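Local coordinates for enoyl-CoA hydratase (Mycobacterium thermoresistibile, PDB 3T3W), which probably catalyses the hydration of enoyl-CoA thioesters in lipid metabolism, as a member of the crotonase family, at residues N42-E47 with H76-H81; F97-E102 with I251-H256; R105-S110 with V162-H167; C128-L133 with D152-M157. One frame throughout, in Å; residues are numbered along the deposited sequence. Where two conformers were deposited one is given.

Contact 1 (N42-E47 with H76-H81); sequences NAQNPE and HFSAGH
Asn42, Gln44 and Ser78 join two loops of the crotonase fold, the one leading into helix 46-61 and the one following strand 67-72. Backbone contact amounts to a single bridge of Gln44 with His81, in which Gln44 N gives a hydrogen bond to Gly80 O (2.8 Å), while Ala43 CA makes a CA-H...O contact with the same oxygen. Among side-chain bonds, Ser78 OG is central: it donates to Asn42 O from above the carbonyl plane (2.8 Å), accepts Gln44 NE2 almost straight (176°), and also accepts Gly80 N, closing an ST turn. Chi1 of -178° sets OG anti to its own backbone N, where it meets all three. Asn42 ND2 spans His76 O and Phe77 O with bent bonds (both 137°) and also reaches Asn73 O, while Arg37 N holds its OD1. The Gln44 amide stands nearly perpendicular to the His81 ring; OE1 lies in the ring plane 3.4 Å from His81 CD2, and a water links Gln44 OE1 to His81 NE2.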
loop_
_atom_site.group_PDB
_atom_site.type_symbol
_atom_site.label_atom_id
_atom_site.label_comp_id
_atom_site.label_asym_id
_atom_site.label_seq_id
_atom_site.Cartn_x
_atom_site.Cartn_y
_atom_site.Cartn_z
ATOM N N ASN F 42 -32.395 -9.852 -18.145
ATOM C CA ASN F 42 -31.117 -9.228 -18.456
ATOM C C ASN F 42 -29.918 -10.059 -18.052
ATOM O O ASN F 42 -28.869 -9.538 -17.693
ATOM C CB ASN F 42 -31.074 -7.782 -17.930
ATOM C CG ASN F 42 -32.134 -6.931 -18.589
ATOM O OD1 ASN F 42 -32.338 -7.009 -19.824
ATOM N ND2 ASN F 42 -32.874 -6.156 -17.783
ATOM N N ALA F 43 -30.078 -11.379 -18.136
ATOM C CA ALA F 43 -28.948 -12.277 -18.007
ATOM C C ALA F 43 -27.950 -11.929 -19.084
ATOM O O ALA F 43 -28.332 -11.603 -20.227
ATOM C CB ALA F 43 -29.409 -13.735 -18.131
ATOM N N GLN F 44 -26.665 -12.007 -18.736
ATOM C CA GLN F 44 -25.599 -11.506 -19.601
ATOM C C GLN F 44 -24.856 -12.636 -20.299
ATOM O O GLN F 44 -24.124 -13.374 -19.650
ATOM C CB GLN F 44 -24.597 -10.737 -18.757
ATOM C CG GLN F 44 -25.216 -9.639 -17.891
ATOM C CD GLN F 44 -24.258 -9.267 -16.773
ATOM O OE1 GLN F 44 -23.037 -9.278 -16.958
ATOM N NE2 GLN F 44 -24.810 -9.007 -15.579
ATOM N N ASN F 45 -25.029 -12.768 -21.608
ATOM C CA ASN F 45 -24.209 -13.675 -22.395
ATOM C C ASN F 45 -23.040 -12.898 -22.991
ATOM O O ASN F 45 -22.980 -11.676 -22.853
ATOM C CB ASN F 45 -25.052 -14.432 -23.452
ATOM C CG ASN F 45 -25.749 -13.530 -24.462
ATOM O OD1 ASN F 45 -25.444 -12.326 -24.598
ATOM N ND2 ASN F 45 -26.693 -14.126 -25.198
ATOM N N PRO F 46 -22.067 -13.592 -23.592
ATOM C CA PRO F 46 -20.922 -12.832 -24.128
ATOM C C PRO F 46 -21.268 -11.744 -25.138
ATOM O O PRO F 46 -20.655 -10.633 -25.086
ATOM C CB PRO F 46 -20.025 -13.935 -24.698
ATOM C CG PRO F 46 -20.306 -15.115 -23.819
ATOM C CD PRO F 46 -21.796 -15.046 -23.604
ATOM N N GLU F 47 -22.235 -12.004 -26.032
ATOM C CA GLU F 47 -22.642 -11.015 -27.003
ATOM C C GLU F 47 -23.226 -9.779 -26.309
ATOM O O GLU F 47 -22.908 -8.648 -26.681
ATOM C CB GLU F 47 -23.633 -11.553 -28.035
ATOM C CG GLU F 47 -24.048 -10.468 -29.046
ATOM C CD GLU F 47 -25.028 -10.947 -30.101
ATOM O OE1 GLU F 47 -25.226 -12.190 -30.198
ATOM O OE2 GLU F 47 -25.550 -10.045 -30.835
ATOM N N HIS F 76 -36.405 -6.506 -13.597
ATOM C CA HIS F 76 -35.126 -6.801 -12.942
ATOM C C HIS F 76 -33.961 -6.207 -13.682
ATOM O O HIS F 76 -33.819 -6.382 -14.898
ATOM C CB HIS F 76 -34.933 -8.323 -12.837
ATOM C CG HIS F 76 -36.018 -9.010 -12.054
ATOM N ND1 HIS F 76 -36.261 -8.729 -10.758
ATOM C CD2 HIS F 76 -36.968 -9.974 -12.439
ATOM C CE1 HIS F 76 -37.315 -9.471 -10.323
ATOM N NE2 HIS F 76 -37.749 -10.239 -11.350
ATOM N N PHE F 77 -33.069 -5.560 -12.935
ATOM C CA PHE F 77 -31.869 -4.997 -13.489
ATOM C C PHE F 77 -30.983 -6.052 -14.196
ATOM O O PHE F 77 -30.666 -5.901 -15.361
ATOM C CB PHE F 77 -31.072 -4.290 -12.379
ATOM C CG PHE F 77 -29.786 -3.644 -12.868
ATOM C CD1 PHE F 77 -29.816 -2.430 -13.557
ATOM C CD2 PHE F 77 -28.557 -4.227 -12.622
ATOM C CE1 PHE F 77 -28.645 -1.815 -13.984
ATOM C CE2 PHE F 77 -27.376 -3.593 -13.013
ATOM C CZ PHE F 77 -27.428 -2.415 -13.728
ATOM N N SER F 78 -30.578 -7.087 -13.474
ATOM C CA SER F 78 -29.849 -8.227 -14.079
ATOM C C SER F 78 -29.758 -9.420 -13.149
ATOM O O SER F 78 -29.292 -9.316 -12.005
ATOM C CB SER F 78 -28.450 -7.842 -14.515
ATOM O OG SER F 78 -27.798 -8.984 -15.137
ATOM N N ALA F 79 -30.154 -10.567 -13.678
ATOM C CA ALA F 79 -30.041 -11.854 -12.994
ATOM C C ALA F 79 -28.601 -12.374 -12.977
ATOM O O ALA F 79 -28.335 -13.397 -12.325
ATOM C CB ALA F 79 -30.975 -12.886 -13.654
ATOM N N GLY F 80 -27.688 -11.683 -13.663
ATOM C CA GLY F 80 -26.253 -12.063 -13.687
ATOM C C GLY F 80 -25.809 -12.720 -14.977
ATOM O O GLY F 80 -26.411 -12.517 -16.038
ATOM N N HIS F 81 -24.763 -13.527 -14.885
ATOM C CA HIS F 81 -24.173 -14.134 -16.071
ATOM C C HIS F 81 -25.011 -15.299 -16.547
ATOM O O HIS F 81 -25.509 -16.085 -15.740
ATOM C CB HIS F 81 -22.771 -14.626 -15.768
ATOM C CG HIS F 81 -21.811 -13.520 -15.376
ATOM N ND1 HIS F 81 -20.784 -13.705 -14.484
ATOM C CD2 HIS F 81 -21.774 -12.185 -15.761
ATOM C CE1 HIS F 81 -20.120 -12.520 -14.343
ATOM N NE2 HIS F 81 -20.736 -11.588 -15.104
HETATM O O HOH W 1 -20.411 -8.984 -16.085
#

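Contact 2 (F97-E102 with I251-H256). With ZN (zinc ion), chain T.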
loop_
_atom_site.group_PDB
_atom_site.type_symbol
_atom_site.label_atom_id
_atom_site.label_comp_id
_atom_site.label_asym_id
_atom_site.label_seq_id
_atom_site.Cartn_x
_atom_site.Cartn_y
_atom_site.Cartn_z
ATOM N N PHE F 97 -8.665 -21.530 -20.285
ATOM C CA PHE F 97 -9.728 -21.049 -21.160
ATOM C C PHE F 97 -10.725 -20.195 -20.377
ATOM O O PHE F 97 -11.071 -19.088 -20.795
ATOM C CB PHE F 97 -10.408 -22.245 -21.848
ATOM C CG PHE F 97 -11.540 -21.851 -22.766
ATOM C CD1 PHE F 97 -11.316 -21.710 -24.125
ATOM C CD2 PHE F 97 -12.814 -21.679 -22.270
ATOM C CE1 PHE F 97 -12.360 -21.386 -25.001
ATOM C CE2 PHE F 97 -13.868 -21.318 -23.124
ATOM C CZ PHE F 97 -13.632 -21.174 -24.488
ATOM N N ILE F 98 -11.154 -20.684 -19.210
ATOM C CA ILE F 98 -12.087 -19.945 -18.362
ATOM C C ILE F 98 -11.431 -18.639 -17.872
ATOM O O ILE F 98 -12.038 -17.565 -17.914
ATOM C CB ILE F 98 -12.536 -20.761 -17.126
ATOM C CG1 ILE F 98 -13.380 -21.966 -17.560
ATOM C CG2 ILE F 98 -13.346 -19.884 -16.184
ATOM C CD1 ILE F 98 -13.274 -23.092 -16.574
ATOM N N TYR F 99 -10.176 -18.744 -17.441
ATOM C CA TYR F 99 -9.410 -17.593 -16.955
ATOM C C TYR F 99 -9.317 -16.511 -18.035
ATOM O O TYR F 99 -9.575 -15.338 -17.765
ATOM C CB TYR F 99 -7.993 -18.062 -16.535
ATOM C CG TYR F 99 -7.190 -17.073 -15.703
ATOM C CD1 TYR F 99 -7.001 -17.279 -14.340
ATOM C CD2 TYR F 99 -6.604 -15.938 -16.280
ATOM C CE1 TYR F 99 -6.335 -16.357 -13.576
ATOM C CE2 TYR F 99 -5.924 -15.003 -15.511
ATOM C CZ TYR F 99 -5.771 -15.233 -14.174
ATOM O OH TYR F 99 -5.089 -14.324 -13.413
ATOM N N ALA F 100 -8.954 -16.905 -19.268
ATOM C CA ALA F 100 -8.802 -15.970 -20.348
ATOM C C ALA F 100 -10.125 -15.277 -20.640
ATOM O O ALA F 100 -10.171 -14.041 -20.790
ATOM C CB ALA F 100 -8.298 -16.687 -21.607
ATOM N N HIS F 101 -11.208 -16.041 -20.779
ATOM C CA HIS F 101 -12.464 -15.420 -21.184
ATOM C C HIS F 101 -13.046 -14.534 -20.081
ATOM O O HIS F 101 -13.574 -13.438 -20.355
ATOM C CB HIS F 101 -13.418 -16.501 -21.646
ATOM C CG HIS F 101 -13.161 -16.955 -23.059
ATOM N ND1 HIS F 101 -12.337 -17.989 -23.362
ATOM C CD2 HIS F 101 -13.577 -16.422 -24.271
ATOM C CE1 HIS F 101 -12.280 -18.125 -24.717
ATOM N NE2 HIS F 101 -13.040 -17.189 -25.258
ATOM N N GLU F 102 -12.946 -14.965 -18.836
ATOM C CA GLU F 102 -13.477 -14.158 -17.734
ATOM C C GLU F 102 -12.596 -12.925 -17.525
ATOM O O GLU F 102 -13.102 -11.846 -17.158
ATOM C CB GLU F 102 -13.544 -14.982 -16.447
ATOM C CG GLU F 102 -14.594 -16.105 -16.493
ATOM C CD GLU F 102 -15.083 -16.547 -15.118
ATOM O OE1 GLU F 102 -16.214 -17.144 -15.070
ATOM O OE2 GLU F 102 -14.385 -16.303 -14.094
ATOM N N ILE F 251 -8.231 -15.409 -6.724
ATOM C CA ILE F 251 -8.986 -16.180 -5.706
ATOM C C ILE F 251 -10.264 -16.807 -6.341
ATOM O O ILE F 251 -10.569 -17.988 -6.152
ATOM C CB ILE F 251 -9.301 -15.292 -4.491
ATOM C CG1 ILE F 251 -8.008 -14.896 -3.772
ATOM C CG2 ILE F 251 -10.339 -15.966 -3.540
ATOM C CD1 ILE F 251 -8.112 -13.758 -2.745
ATOM N N HIS F 252 -11.001 -15.997 -7.089
ATOM C CA HIS F 252 -12.178 -16.441 -7.821
ATOM C C HIS F 252 -11.830 -17.601 -8.739
ATOM O O HIS F 252 -12.525 -18.634 -8.751
ATOM C CB HIS F 252 -12.763 -15.259 -8.551
ATOM C CG HIS F 252 -13.949 -15.611 -9.419
ATOM N ND1 HIS F 252 -15.224 -15.366 -9.037
ATOM C CD2 HIS F 252 -14.015 -16.193 -10.685
ATOM C CE1 HIS F 252 -16.069 -15.802 -10.003
ATOM N NE2 HIS F 252 -15.341 -16.321 -11.006
ATOM N N GLN F 253 -10.730 -17.488 -9.455
ATOM C CA GLN F 253 -10.311 -18.541 -10.363
ATOM C C GLN F 253 -9.916 -19.846 -9.652
ATOM O O GLN F 253 -10.074 -20.937 -10.213
ATOM C CB GLN F 253 -9.204 -18.022 -11.299
ATOM C CG GLN F 253 -9.675 -16.935 -12.259
ATOM C CD GLN F 253 -10.775 -17.374 -13.202
ATOM O OE1 GLN F 253 -10.821 -18.526 -13.607
ATOM N NE2 GLN F 253 -11.700 -16.476 -13.507
ATOM N N THR F 254 -9.394 -19.774 -8.427
ATOM C CA THR F 254 -9.138 -21.023 -7.685
ATOM C C THR F 254 -10.470 -21.756 -7.417
ATOM O O THR F 254 -10.472 -22.988 -7.220
ATOM C CB THR F 254 -8.374 -20.846 -6.340
ATOM O OG1 THR F 254 -9.196 -20.144 -5.373
ATOM C CG2 THR F 254 -7.035 -20.134 -6.587
ATOM N N GLY F 255 -11.577 -21.012 -7.371
ATOM C CA GLY F 255 -12.908 -21.637 -7.219
ATOM C C GLY F 255 -13.263 -22.455 -8.412
ATOM O O GLY F 255 -13.698 -23.635 -8.319
ATOM N N HIS F 256 -13.050 -21.855 -9.570
ATOM C CA HIS F 256 -13.256 -22.587 -10.810
ATOM C C HIS F 256 -12.354 -23.787 -10.897
ATOM O O HIS F 256 -12.798 -24.861 -11.333
ATOM C CB HIS F 256 -13.021 -21.735 -12.048
ATOM C CG HIS F 256 -14.086 -20.713 -12.293
ATOM N ND1 HIS F 256 -15.402 -21.061 -12.446
ATOM C CD2 HIS F 256 -14.035 -19.339 -12.394
ATOM C CE1 HIS F 256 -16.122 -19.953 -12.668
ATOM N NE2 HIS F 256 -15.302 -18.900 -12.651
HETATM ZN ZN ZN T . -16.001 -16.922 -12.875
HETATM O O HOH W 2 -17.941 -17.421 -12.203
#
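The His256 ring carries Ile98 CG2 over one face, a CH-pi contact 4.0 Å from the centroid, and turns its edge to Glu102 OE2 and the zinc ion. His252 likewise presents an edge to the metal, with the zinc-bound water near its plane. The Glu102 carboxylate is turned 75° from the His256 ring and binds zinc through both oxygens, OE1 at 2.2 Å and OE2 at 2.1 Å; His252 NE2 and His256 NE2 each bind at 2.1 Å. Gln253 approaches obliquely: its CG lies 3.4 Å from Tyr99 CD1, and a bend at chi2 swings the amide toward Glu102. Gln253 NE2 donates to Glu102 OE2 (2.8 Å) on the anti side, 29° out of the carboxylate plane. Outside the pair, Gly161 O holds His252 ND1 and Pro266 O holds His256 ND1, while Phe223 of a neighbouring subunit meets the Tyr99 ring edge-to-face. The helical segments 97-102 and 251-256 run roughly antiparallel (140°), their axes approaching to 10.5 Å. Zinc therefore cross-links them, with Glu163 adding a ligand, and the second-shell Gln253 bond probably steadies the bidentate carboxylate and draws some of its negative charge.

Contact 3 (R105-S110 with V162-H167); sequences RYLEYS and VEYHGH. With ZN (zinc ion), chain T.
Segment 105-110 of helix 95-115, with a wider pi-type turn at 105-108, passes an irregular loop at 162-167, with Leu107 and Tyr164 CA atoms 5.9 Å apart and no hydrogen bond between the two. Side chains carry the contact. The Glu163 carboxylate lies obliquely beside the Tyr106 ring, their planes 54° apart, with OE2 3.4 Å from Tyr106 CD2. A bend at chi2 of 83° turns the Glu163 carboxylate back past this ring to the zinc ion, which OE2 alone binds at 2.1 Å; OE1 stays 4.1 Å from the metal. Farther along the helix, Ser110 CB packs against the Tyr164 ring at CD1 (3.7 Å), and Leu107 CD1 rests near Glu163 O at 3.9 Å as well as near the same tyrosine. Ser110 OG points elsewhere, to Leu134 O. Tyr106 also stacks with His81, whose side chain touches Glu163, and Leu134 covers both Tyr106 and Tyr164. The loop that carries Glu163 thus packs along helix 95-115 through Tyr106, Leu107 and Ser110. Together with Glu102, His252, His256 and a water, Glu163 completes a mixed histidine-carboxylate zinc site of this crotonase-fold subunit.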
loop_
_atom_site.group_PDB
_atom_site.type_symbol
_atom_site.label_atom_id
_atom_site.label_comp_id
_atom_site.label_asym_id
_atom_site.label_seq_id
_atom_site.Cartn_x
_atom_site.Cartn_y
_atom_site.Cartn_z
ATOM N N ARG F 105 -14.068 -10.420 -20.475
ATOM C CA ARG F 105 -15.443 -9.858 -20.472
ATOM C C ARG F 105 -16.013 -9.503 -19.097
ATOM O O ARG F 105 -16.976 -8.743 -19.014
ATOM C CB ARG F 105 -16.404 -10.793 -21.183
ATOM C CG ARG F 105 -16.091 -10.906 -22.659
ATOM C CD ARG F 105 -17.238 -11.644 -23.343
ATOM N NE ARG F 105 -17.181 -11.588 -24.791
ATOM C CZ ARG F 105 -16.636 -12.498 -25.583
ATOM N NH1 ARG F 105 -16.022 -13.567 -25.074
ATOM N NH2 ARG F 105 -16.751 -12.355 -26.913
ATOM N N TYR F 106 -15.434 -10.048 -18.034
ATOM C CA TYR F 106 -15.880 -9.741 -16.714
ATOM C C TYR F 106 -14.918 -8.668 -16.152
ATOM O O TYR F 106 -15.277 -7.472 -16.058
ATOM C CB TYR F 106 -15.996 -11.016 -15.881
ATOM C CG TYR F 106 -16.985 -12.050 -16.449
ATOM C CD1 TYR F 106 -18.044 -11.646 -17.269
ATOM C CD2 TYR F 106 -16.895 -13.407 -16.114
ATOM C CE1 TYR F 106 -18.938 -12.576 -17.756
ATOM C CE2 TYR F 106 -17.801 -14.337 -16.589
ATOM C CZ TYR F 106 -18.814 -13.908 -17.421
ATOM O OH TYR F 106 -19.749 -14.807 -17.914
ATOM N N LEU F 107 -13.673 -9.031 -15.929
ATOM C CA LEU F 107 -12.746 -8.124 -15.227
ATOM C C LEU F 107 -12.335 -6.889 -16.045
ATOM O O LEU F 107 -12.491 -5.739 -15.580
ATOM C CB LEU F 107 -11.505 -8.896 -14.805
ATOM C CG LEU F 107 -10.550 -8.166 -13.855
ATOM C CD1 LEU F 107 -11.245 -7.890 -12.544
ATOM C CD2 LEU F 107 -9.304 -8.997 -13.616
ATOM N N GLU F 108 -11.789 -7.102 -17.243
ATOM C CA GLU F 108 -11.253 -6.006 -18.053
ATOM C C GLU F 108 -12.376 -5.036 -18.483
ATOM O O GLU F 108 -12.213 -3.811 -18.419
ATOM C CB GLU F 108 -10.508 -6.544 -19.288
ATOM C CG GLU F 108 -9.908 -5.505 -20.235
ATOM C CD GLU F 108 -9.424 -6.101 -21.558
ATOM O OE1 GLU F 108 -8.836 -7.216 -21.535
ATOM O OE2 GLU F 108 -9.667 -5.459 -22.627
ATOM N N TYR F 109 -13.529 -5.578 -18.883
ATOM C CA TYR F 109 -14.645 -4.732 -19.282
ATOM C C TYR F 109 -15.091 -3.863 -18.123
ATOM O O TYR F 109 -15.265 -2.677 -18.285
ATOM C CB TYR F 109 -15.813 -5.585 -19.746
ATOM C CG TYR F 109 -15.770 -6.098 -21.192
ATOM C CD1 TYR F 109 -14.633 -6.001 -21.994
ATOM C CD2 TYR F 109 -16.891 -6.735 -21.738
ATOM C CE1 TYR F 109 -14.612 -6.505 -23.304
ATOM C CE2 TYR F 109 -16.871 -7.235 -23.053
ATOM C CZ TYR F 109 -15.745 -7.130 -23.824
ATOM O OH TYR F 109 -15.724 -7.656 -25.137
ATOM N N SER F 110 -15.285 -4.468 -16.959
ATOM C CA SER F 110 -15.822 -3.740 -15.812
ATOM C C SER F 110 -14.823 -2.649 -15.376
ATOM O O SER F 110 -15.232 -1.528 -15.058
ATOM C CB SER F 110 -16.194 -4.675 -14.670
ATOM O OG SER F 110 -17.387 -5.407 -14.919
ATOM N N VAL F 162 -18.163 -13.037 -6.952
ATOM C CA VAL F 162 -17.945 -12.795 -8.406
ATOM C C VAL F 162 -16.548 -12.238 -8.699
ATOM O O VAL F 162 -15.740 -11.917 -7.779
ATOM C CB VAL F 162 -19.035 -11.874 -8.989
ATOM C CG1 VAL F 162 -20.413 -12.590 -8.930
ATOM C CG2 VAL F 162 -19.074 -10.531 -8.237
ATOM N N GLU F 163 -16.277 -12.109 -10.001
ATOM C CA GLU F 163 -14.917 -11.903 -10.508
ATOM C C GLU F 163 -14.311 -10.553 -10.176
ATOM O O GLU F 163 -13.078 -10.420 -10.151
ATOM C CB GLU F 163 -14.971 -12.018 -12.044
ATOM C CG GLU F 163 -15.231 -13.427 -12.576
ATOM C CD GLU F 163 -16.703 -13.892 -12.629
ATOM O OE1 GLU F 163 -17.608 -13.176 -12.141
ATOM O OE2 GLU F 163 -16.925 -15.028 -13.129
ATOM N N TYR F 164 -15.156 -9.551 -9.946
ATOM C CA TYR F 164 -14.774 -8.167 -9.696
ATOM C C TYR F 164 -15.228 -7.896 -8.268
ATOM O O TYR F 164 -16.435 -7.715 -7.993
ATOM C CB TYR F 164 -15.497 -7.261 -10.683
ATOM C CG TYR F 164 -15.250 -5.759 -10.633
ATOM C CD1 TYR F 164 -14.376 -5.153 -11.526
ATOM C CD2 TYR F 164 -15.976 -4.923 -9.794
ATOM C CE1 TYR F 164 -14.171 -3.769 -11.537
ATOM C CE2 TYR F 164 -15.820 -3.536 -9.831
ATOM C CZ TYR F 164 -14.911 -2.957 -10.720
ATOM O OH TYR F 164 -14.738 -1.588 -10.799
ATOM N N HIS F 165 -14.275 -7.942 -7.356
ATOM C CA HIS F 165 -14.580 -7.894 -5.935
ATOM C C HIS F 165 -14.761 -6.456 -5.452
ATOM O O HIS F 165 -13.907 -5.883 -4.788
ATOM C CB HIS F 165 -13.523 -8.641 -5.096
ATOM C CG HIS F 165 -13.925 -8.800 -3.650
ATOM N ND1 HIS F 165 -14.662 -9.861 -3.217
ATOM C CD2 HIS F 165 -13.802 -7.939 -2.566
ATOM C CE1 HIS F 165 -14.928 -9.689 -1.906
ATOM N NE2 HIS F 165 -14.413 -8.517 -1.514
ATOM N N GLY F 166 -15.934 -5.905 -5.730
ATOM C CA GLY F 166 -16.357 -4.625 -5.181
ATOM C C GLY F 166 -16.867 -4.757 -3.743
ATOM O O GLY F 166 -16.994 -3.764 -3.041
ATOM N N HIS F 167 -17.195 -5.990 -3.331
ATOM C CA HIS F 167 -17.988 -6.212 -2.140
ATOM C C HIS F 167 -17.406 -5.496 -0.931
ATOM O O HIS F 167 -18.129 -4.802 -0.184
ATOM C CB HIS F 167 -18.107 -7.709 -1.782
ATOM C CG HIS F 167 -18.461 -8.610 -2.941
ATOM N ND1 HIS F 167 -17.660 -8.744 -4.051
ATOM C CD2 HIS F 167 -19.527 -9.491 -3.111
ATOM C CE1 HIS F 167 -18.216 -9.650 -4.884
ATOM N NE2 HIS F 167 -19.353 -10.123 -4.299
HETATM ZN ZN ZN T . -16.001 -16.922 -12.875
HETATM O O HOH W 2 -17.941 -17.421 -12.203
#

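Contact 4 (C128-L133 with D152-M157)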
loop_
_atom_site.group_PDB
_atom_site.type_symbol
_atom_site.label_atom_id
_atom_site.label_comp_id
_atom_site.label_asym_id
_atom_site.label_seq_id
_atom_site.Cartn_x
_atom_site.Cartn_y
_atom_site.Cartn_z
ATOM N N CYS F 128 -30.711 -7.605 -8.659
ATOM C CA CYS F 128 -29.377 -7.383 -9.176
ATOM C C CYS F 128 -28.560 -8.469 -8.476
ATOM O O CYS F 128 -28.267 -8.342 -7.286
ATOM C CB CYS F 128 -28.848 -5.999 -8.828
ATOM S SG CYS F 128 -27.157 -5.761 -9.420
ATOM N N ILE F 129 -28.294 -9.533 -9.212
ATOM C CA ILE F 129 -27.678 -10.768 -8.660
ATOM C C ILE F 129 -26.316 -11.017 -9.283
ATOM O O ILE F 129 -26.183 -11.073 -10.498
ATOM C CB ILE F 129 -28.548 -12.002 -8.972
ATOM C CG1 ILE F 129 -29.969 -11.829 -8.386
ATOM C CG2 ILE F 129 -27.932 -13.275 -8.383
ATOM C CD1 ILE F 129 -30.976 -12.863 -8.893
ATOM N N SER F 130 -25.322 -11.229 -8.437
ATOM C CA SER F 130 -24.005 -11.695 -8.816
ATOM C C SER F 130 -23.377 -10.896 -9.969
ATOM O O SER F 130 -22.980 -9.750 -9.780
ATOM C CB SER F 130 -24.075 -13.187 -9.071
ATOM O OG SER F 130 -24.240 -13.960 -7.876
ATOM N N GLY F 131 -23.311 -11.461 -11.166
ATOM C CA GLY F 131 -22.781 -10.686 -12.308
ATOM C C GLY F 131 -23.481 -9.353 -12.570
ATOM O O GLY F 131 -22.910 -8.478 -13.200
ATOM N N GLY F 132 -24.732 -9.183 -12.169
ATOM C CA GLY F 132 -25.383 -7.861 -12.200
ATOM C C GLY F 132 -24.548 -6.740 -11.544
ATOM O O GLY F 132 -24.531 -5.570 -11.993
ATOM N N LEU F 133 -23.852 -7.104 -10.477
ATOM C CA LEU F 133 -23.005 -6.163 -9.740
ATOM C C LEU F 133 -21.849 -5.660 -10.583
ATOM O O LEU F 133 -21.336 -4.550 -10.365
ATOM C CB LEU F 133 -22.489 -6.829 -8.463
ATOM C CG LEU F 133 -23.613 -7.247 -7.488
ATOM C CD1 LEU F 133 -23.083 -8.246 -6.480
ATOM C CD2 LEU F 133 -24.173 -5.989 -6.783
ATOM N N ASP F 152 -25.136 -11.759 -3.972
ATOM C CA ASP F 152 -24.156 -12.550 -4.694
ATOM C C ASP F 152 -24.070 -13.927 -4.062
ATOM O O ASP F 152 -23.192 -14.141 -3.235
ATOM C CB ASP F 152 -22.796 -11.877 -4.712
ATOM C CG ASP F 152 -21.785 -12.629 -5.536
ATOM O OD1 ASP F 152 -22.192 -13.640 -6.208
ATOM O OD2 ASP F 152 -20.588 -12.245 -5.457
ATOM N N PRO F 153 -24.966 -14.855 -4.475
ATOM C CA PRO F 153 -24.988 -16.205 -3.913
ATOM C C PRO F 153 -24.068 -17.239 -4.576
ATOM O O PRO F 153 -24.354 -18.471 -4.487
ATOM C CB PRO F 153 -26.450 -16.609 -4.065
ATOM C CG PRO F 153 -26.927 -15.881 -5.255
ATOM C CD PRO F 153 -26.163 -14.582 -5.299
ATOM N N VAL F 154 -22.969 -16.813 -5.197
ATOM C CA VAL F 154 -22.122 -17.781 -5.939
ATOM C C VAL F 154 -21.348 -18.744 -5.083
ATOM O O VAL F 154 -20.860 -19.731 -5.604
ATOM C CB VAL F 154 -21.117 -17.145 -6.951
ATOM C CG1 VAL F 154 -21.860 -16.516 -8.100
ATOM C CG2 VAL F 154 -20.142 -16.200 -6.271
ATOM N N VAL F 155 -21.290 -18.535 -3.752
ATOM C CA VAL F 155 -20.656 -19.537 -2.868
ATOM C C VAL F 155 -21.349 -20.899 -3.040
ATOM O O VAL F 155 -20.677 -21.961 -3.005
ATOM C CB VAL F 155 -20.596 -19.060 -1.384
ATOM C CG1 VAL F 155 -20.408 -20.223 -0.401
ATOM C CG2 VAL F 155 -19.472 -18.006 -1.196
ATOM N N LEU F 156 -22.663 -20.873 -3.271
ATOM C CA LEU F 156 -23.414 -22.095 -3.590
ATOM C C LEU F 156 -22.846 -22.888 -4.777
ATOM O O LEU F 156 -22.991 -24.131 -4.832
ATOM C CB LEU F 156 -24.873 -21.755 -3.904
ATOM C CG LEU F 156 -25.792 -21.557 -2.723
ATOM C CD1 LEU F 156 -27.047 -20.826 -3.207
ATOM C CD2 LEU F 156 -26.144 -22.898 -2.093
ATOM N N MET F 157 -22.236 -22.191 -5.729
ATOM C CA MET F 157 -21.616 -22.801 -6.901
ATOM C C MET F 157 -20.110 -23.040 -6.735
ATOM O O MET F 157 -19.435 -23.292 -7.712
ATOM C CB MET F 157 -21.817 -21.902 -8.119
ATOM C CG MET F 157 -23.243 -21.749 -8.541
ATOM S SD MET F 157 -23.323 -20.619 -9.963
ATOM C CE MET F 157 -25.088 -20.733 -10.311
#
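A chi1 of -72° puts Ser130 OG beside its own backbone N, and chi1 of -176° sends the Asp152 carboxylate anti to its own, bringing the two groups together where their CA atoms are 4.2 Å apart. Ser130 OG donates to Asp152 OD1 at 2.7 Å, meeting the oxygen on its anti side and 32° out of the carboxylate plane. The same OD1 takes a weak bond from Val154 N at the start of the turn that follows. Its other oxygen, OD2, accepts from His167 NE2 and Val162 N, so three donors and a weak fourth, spread over both oxygens, probably hold the rotation of the group. Apolar atoms close in around the serine hydroxyl: Pro153 CD lies 3.3 Å from Ser130 OG, and Val154 CG1 3.5 Å from it. The Ile129 side chain crosses that of Pro153 at about a right angle, CG2 to CD 3.8 Å. From the helix side, Leu133 CD1 reaches Asp152 CB at 4.0 Å. Strands 127-129 and 149-151 run parallel, and the contact joins the loops leaving their C-terminal ends: the glycine-containing turn into helix 133-136 and the 3-10 segment 154-156, at the edge of the small three-stranded sheet of the crotonase fold.

In the fold
From the N terminus, contact 1 closes first, bringing the loop that leads into helix 46-61 against the loop after strand 67-72. Helix 95-115 then opens contact 2 at its first half and contact 3 farther on. Contact 4 comes next and closes a short loop from strand 127-129 to just past strand 149-151. It lies wholly within the span of contact 3, which ends at 162-167, and both lie within the long span of contact 2, completed by helix 241-263. Contacts 2 and 3 share the zinc ion; contact 3 meets contact 4 through Val162 and His167, while contact 1 reaches contact 3 through His81 and contact 4 through Gln44 and Ser78.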